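Local coordinates for ACYL carrier protein ACPA (Mycobacterium tuberculosis, PDB 2CGQ), which probably carries acyl chains as thioesters on a phosphopantetheine arm, as acyl carrier proteins do, and is a putative member of that family, at residues 67-70 with 71-75; 43-46 with 47-51. All coordinates share one frame; numbering follows the deposited sequence.

Contact 1: 67-70 with 71-75; sequences TELE and DEFDI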
loop_
_atom_site.group_PDB
_atom_site.type_symbol
_atom_site.label_atom_id
_atom_site.label_comp_id
_atom_site.label_asym_id
_atom_site.label_seq_id
_atom_site.Cartn_x
_atom_site.Cartn_y
_atom_site.Cartn_z
ATOM N N THR A 67 -4.968 6.698 0.720
ATOM C CA THR A 67 -4.965 8.091 1.079
ATOM C C THR A 67 -3.640 8.494 1.784
ATOM O O THR A 67 -3.071 9.576 1.508
ATOM C CB THR A 67 -6.229 8.456 1.870
ATOM O OG1 THR A 67 -6.305 7.710 3.100
ATOM C CG2 THR A 67 -7.500 8.244 1.032
ATOM N N GLU A 68 -3.156 7.654 2.727
ATOM C CA GLU A 68 -1.831 7.904 3.327
ATOM C C GLU A 68 -0.721 8.050 2.274
ATOM O O GLU A 68 0.150 8.920 2.401
ATOM C CB GLU A 68 -1.471 6.857 4.396
ATOM C CG GLU A 68 -0.283 7.251 5.279
ATOM C CD GLU A 68 -0.258 6.608 6.678
ATOM O OE1 GLU A 68 0.848 6.520 7.274
ATOM O OE2 GLU A 68 -1.341 6.223 7.180
ATOM N N LEU A 69 -0.674 7.153 1.297
ATOM C CA LEU A 69 0.317 7.226 0.249
ATOM C C LEU A 69 0.138 8.438 -0.646
ATOM O O LEU A 69 1.122 9.134 -0.976
ATOM C CB LEU A 69 0.278 5.965 -0.608
ATOM C CG LEU A 69 0.709 4.671 0.107
ATOM C CD1 LEU A 69 0.475 3.519 -0.847
ATOM C CD2 LEU A 69 2.093 4.746 0.533
ATOM N N GLU A 70 -1.120 8.769 -0.965
ATOM C CA GLU A 70 -1.340 10.027 -1.711
ATOM C C GLU A 70 -0.788 11.244 -0.957
ATOM O O GLU A 70 -0.101 12.113 -1.519
ATOM C CB GLU A 70 -2.853 10.236 -1.955
ATOM C CG GLU A 70 -3.437 9.227 -2.972
ATOM C CD GLU A 70 -4.906 9.528 -3.336
ATOM O OE1 GLU A 70 -5.668 9.971 -2.423
ATOM O OE2 GLU A 70 -5.312 9.292 -4.518
ATOM N N ASP A 71 -1.033 11.286 0.344
ATOM C CA ASP A 71 -0.516 12.393 1.126
ATOM C C ASP A 71 1.008 12.326 1.314
ATOM O O ASP A 71 1.675 13.363 1.345
ATOM C CB ASP A 71 -1.190 12.423 2.507
ATOM C CG ASP A 71 -2.611 13.017 2.466
ATOM O OD1 ASP A 71 -2.857 13.879 1.586
ATOM O OD2 ASP A 71 -3.449 12.653 3.335
ATOM N N GLU A 72 1.527 11.123 1.549
ATOM C CA GLU A 72 2.962 10.923 1.832
ATOM C C GLU A 72 3.812 11.279 0.646
ATOM O O GLU A 72 4.867 11.893 0.774
ATOM C CB GLU A 72 3.242 9.480 2.242
ATOM C CG GLU A 72 4.708 9.206 2.563
ATOM C CD GLU A 72 4.935 7.818 3.144
ATOM O OE1 GLU A 72 6.076 7.565 3.619
ATOM O OE2 GLU A 72 3.971 6.990 3.101
ATOM N N PHE A 73 3.366 10.872 -0.519
ATOM C CA PHE A 73 4.147 11.018 -1.742
ATOM C C PHE A 73 3.675 12.175 -2.597
ATOM O O PHE A 73 4.338 12.476 -3.589
ATOM C CB PHE A 73 4.170 9.725 -2.542
ATOM C CG PHE A 73 5.012 8.660 -1.927
ATOM C CD1 PHE A 73 6.388 8.638 -2.126
ATOM C CD2 PHE A 73 4.440 7.676 -1.172
ATOM C CE1 PHE A 73 7.187 7.590 -1.558
ATOM C CE2 PHE A 73 5.178 6.678 -0.560
ATOM C CZ PHE A 73 6.577 6.622 -0.738
ATOM N N ASP A 74 2.619 12.869 -2.178
ATOM C CA ASP A 74 1.984 13.931 -2.974
ATOM C C ASP A 74 1.653 13.420 -4.375
ATOM O O ASP A 74 2.018 14.031 -5.424
ATOM C CB ASP A 74 2.799 15.241 -3.026
ATOM C CG ASP A 74 1.899 16.491 -3.376
ATOM O OD1 ASP A 74 2.486 17.551 -3.772
ATOM O OD2 ASP A 74 0.611 16.376 -3.249
ATOM N N ILE A 75 0.942 12.300 -4.389
ATOM C CA ILE A 75 0.486 11.693 -5.625
ATOM C C ILE A 75 -1.026 11.512 -5.563
ATOM O O ILE A 75 -1.682 11.837 -4.567
ATOM C CB ILE A 75 1.222 10.352 -5.895
ATOM C CG1 ILE A 75 0.882 9.310 -4.855
ATOM C CG2 ILE A 75 2.769 10.576 -5.929
ATOM C CD1 ILE A 75 1.465 7.986 -5.095
HETATM O O HOH W 1 3.094 6.863 6.270
#
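Leu69 and Phe73 touch one turn apart at the end of helix 59-73, in a local contact that runs from the last helical turns into the C-terminal turn. In this family the phosphopantetheine site lies at the other end of this helix. The two side chains run side by side and point the same way. Leu69 CD2 meets Phe73 CE2 at 3.8 Å. Phe73 has CG beside its backbone N (chi1 -72°), which sets the ring beside the Leu69 side chain, with its CD2-CE2 edge turned to it. Leu69 O lies in plane at the ring edge. Val95 of helix 88-96 packs against both side chains, and Ile31 of helix 27-39 against Phe73.

The main chain holds the turns together. Asp71 N, Glu72 N and Phe73 N donate to Thr67 O, Glu68 O and Leu69 O; the last bond is 2.9 Å. Ile75 N donates to Glu70 O at 3.1 Å, on a lone pair. The positive phi of Asp74 and this six-to-one bond are as in a Schellman motif. Glu70 CB lies 3.3 Å from Ile75 O, and Glu70 OE2 takes the N-H of Ile77 beyond the turn.

On another side, Glu68 OE1 and Glu72 OE2 are 5.2 Å apart. A water may join them, weakly at Glu72, but Glu68 has a second conformer, so the bridge is doubtful. In the conformer given, Glu68 OE1 forms a salt bridge with Arg37 NE. Arg37 probably offsets the charge of Glu68, while Thr34 OG1 hydrogen-bonds Glu72 OE2.

Contact 2: 43-46 with 47-51; sequences RGIT and ANQVL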
loop_
_atom_site.group_PDB
_atom_site.type_symbol
_atom_site.label_atom_id
_atom_site.label_comp_id
_atom_site.label_asym_id
_atom_site.label_seq_id
_atom_site.Cartn_x
_atom_site.Cartn_y
_atom_site.Cartn_z
ATOM N N ARG A 43 5.848 -7.209 11.374
ATOM C CA ARG A 43 6.132 -8.284 10.448
ATOM C C ARG A 43 6.756 -7.755 9.171
ATOM O O ARG A 43 6.432 -6.652 8.710
ATOM C CB ARG A 43 4.867 -9.072 10.125
ATOM C CG ARG A 43 3.858 -8.372 9.328
ATOM C CD ARG A 43 2.560 -9.224 9.220
ATOM N NE ARG A 43 2.765 -10.415 8.376
ATOM C CZ ARG A 43 1.781 -11.257 8.035
ATOM N NH1 ARG A 43 2.030 -12.294 7.246
ATOM N NH2 ARG A 43 0.536 -11.046 8.455
ATOM N N GLY A 44 7.636 -8.552 8.585
ATOM C CA GLY A 44 8.227 -8.202 7.316
ATOM C C GLY A 44 7.190 -8.124 6.196
ATOM O O GLY A 44 6.241 -8.928 6.125
ATOM N N ILE A 45 7.377 -7.148 5.313
ATOM C CA ILE A 45 6.463 -6.913 4.177
ATOM C C ILE A 45 7.159 -7.241 2.873
ATOM O O ILE A 45 8.236 -6.734 2.634
ATOM C CB ILE A 45 6.016 -5.412 4.139
ATOM C CG1 ILE A 45 5.396 -4.975 5.487
ATOM C CG2 ILE A 45 5.054 -5.176 3.016
ATOM C CD1 ILE A 45 4.196 -5.789 5.970
ATOM N N THR A 46 6.551 -8.067 2.025
ATOM C CA THR A 46 7.148 -8.457 0.749
ATOM C C THR A 46 6.158 -8.326 -0.386
ATOM O O THR A 46 4.958 -8.415 -0.174
ATOM C CB THR A 46 7.691 -9.919 0.820
ATOM O OG1 THR A 46 6.632 -10.822 1.235
ATOM C CG2 THR A 46 8.838 -9.957 1.809
ATOM N N ALA A 47 6.677 -8.126 -1.607
ATOM C CA ALA A 47 5.879 -7.793 -2.736
ATOM C C ALA A 47 4.828 -8.821 -3.129
ATOM O O ALA A 47 3.842 -8.465 -3.722
ATOM C CB ALA A 47 6.765 -7.471 -3.911
ATOM N N ASN A 48 5.038 -10.100 -2.770
ATOM C CA ASN A 48 4.069 -11.180 -3.052
ATOM C C ASN A 48 2.863 -11.235 -2.123
ATOM O O ASN A 48 1.856 -11.901 -2.446
ATOM C CB ASN A 48 4.801 -12.529 -3.004
ATOM C CG ASN A 48 5.293 -12.817 -1.644
ATOM O OD1 ASN A 48 6.007 -11.991 -1.059
ATOM N ND2 ASN A 48 4.900 -13.973 -1.090
ATOM N N GLN A 49 2.909 -10.531 -1.001
ATOM C CA GLN A 49 1.824 -10.601 -0.005
ATOM C C GLN A 49 0.541 -10.006 -0.516
ATOM O O GLN A 49 0.515 -8.865 -1.019
ATOM C CB GLN A 49 2.219 -9.953 1.328
ATOM C CG GLN A 49 3.262 -10.750 2.069
ATOM C CD GLN A 49 3.869 -9.974 3.263
ATOM O OE1 GLN A 49 4.051 -8.771 3.197
ATOM N NE2 GLN A 49 4.206 -10.686 4.314
ATOM N N VAL A 50 -0.513 -10.814 -0.410
ATOM C CA VAL A 50 -1.877 -10.403 -0.708
ATOM C C VAL A 50 -2.393 -9.527 0.432
ATOM O O VAL A 50 -2.406 -9.964 1.582
ATOM C CB VAL A 50 -2.775 -11.622 -0.965
ATOM C CG1 VAL A 50 -4.119 -11.197 -1.356
ATOM C CG2 VAL A 50 -2.197 -12.483 -2.094
ATOM N N LEU A 51 -2.823 -8.307 0.127
ATOM C CA LEU A 51 -3.139 -7.306 1.178
ATOM C C LEU A 51 -4.203 -7.816 2.128
ATOM O O LEU A 51 -4.032 -7.815 3.353
ATOM C CB LEU A 51 -3.572 -5.966 0.583
ATOM C CG LEU A 51 -2.496 -5.233 -0.209
ATOM C CD1 LEU A 51 -3.105 -3.902 -0.648
ATOM C CD2 LEU A 51 -1.253 -4.968 0.566
#
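The Gln49 amide and the Arg43 guanidinium stand almost perpendicular, with their planes 87° apart. Gln49 NE2 lies obliquely 4.0 Å from Arg43 NH1. Over one face of the amide, Thr46 N sits 66° out of the carbonyl plane and donates to Gln49 OE1 at 2.8 Å. Gly44 O is only slightly tilted from the amide plane and accepts from Gln49 NE2 at 3.2 Å.

The setting is a type I beta turn from Thr46 to Gln49, in the long surface loop that joins the first two helices, 27-39 and 59-73, of the helical acyl carrier protein fold. Backbone bonds of Ala47 with Gly89 and of Gln49 with Val88 tie the turn to the start of helix 88-96. Gln49 N closes the turn on Thr46 O at 3.1 Å. The Gln49 side chain then runs back across Thr46, extended beyond CG. Its amide uses both ends, gripping the carbonyl before Ile45 and the N-H after it. This should fix the amide's rotation. Ile45 CG2 comes 3.7 Å from Gln49 OE1. Arg43 NH2 makes a weak bond to Asp54 O.

Within the turn, Thr46 and Asn48 lie side by side. Thr46 OG1 sits between the backbone N and the carbonyl carbon (chi1 55°), turned toward Asn48. It donates to Asn48 OD1 in a short 2.6 Å bond, and the same hydroxyl oxygen is 3.5 Å from Gln49 CG.

From the N terminus, helix 27-39 leads into the loop where contact 2 closes the turn at 46-49. The chain then enters helix 59-73, and contact 1 spans the end of that helix at 73 and the turn that follows. The contacts are in series: they neither nest nor cross. They lie on opposite sides of the chain's centre, with their centres about 20 Å apart and their nearest atoms about 8 Å apart. Both meet the same two helices. Contact 2 packs on helix 27-39 and on Val88 at the start of helix 88-96, while contact 1 reaches Val91 and Val95 further along it. Leu51 also connects the loop to Leu62 and Leu65 of helix 59-73.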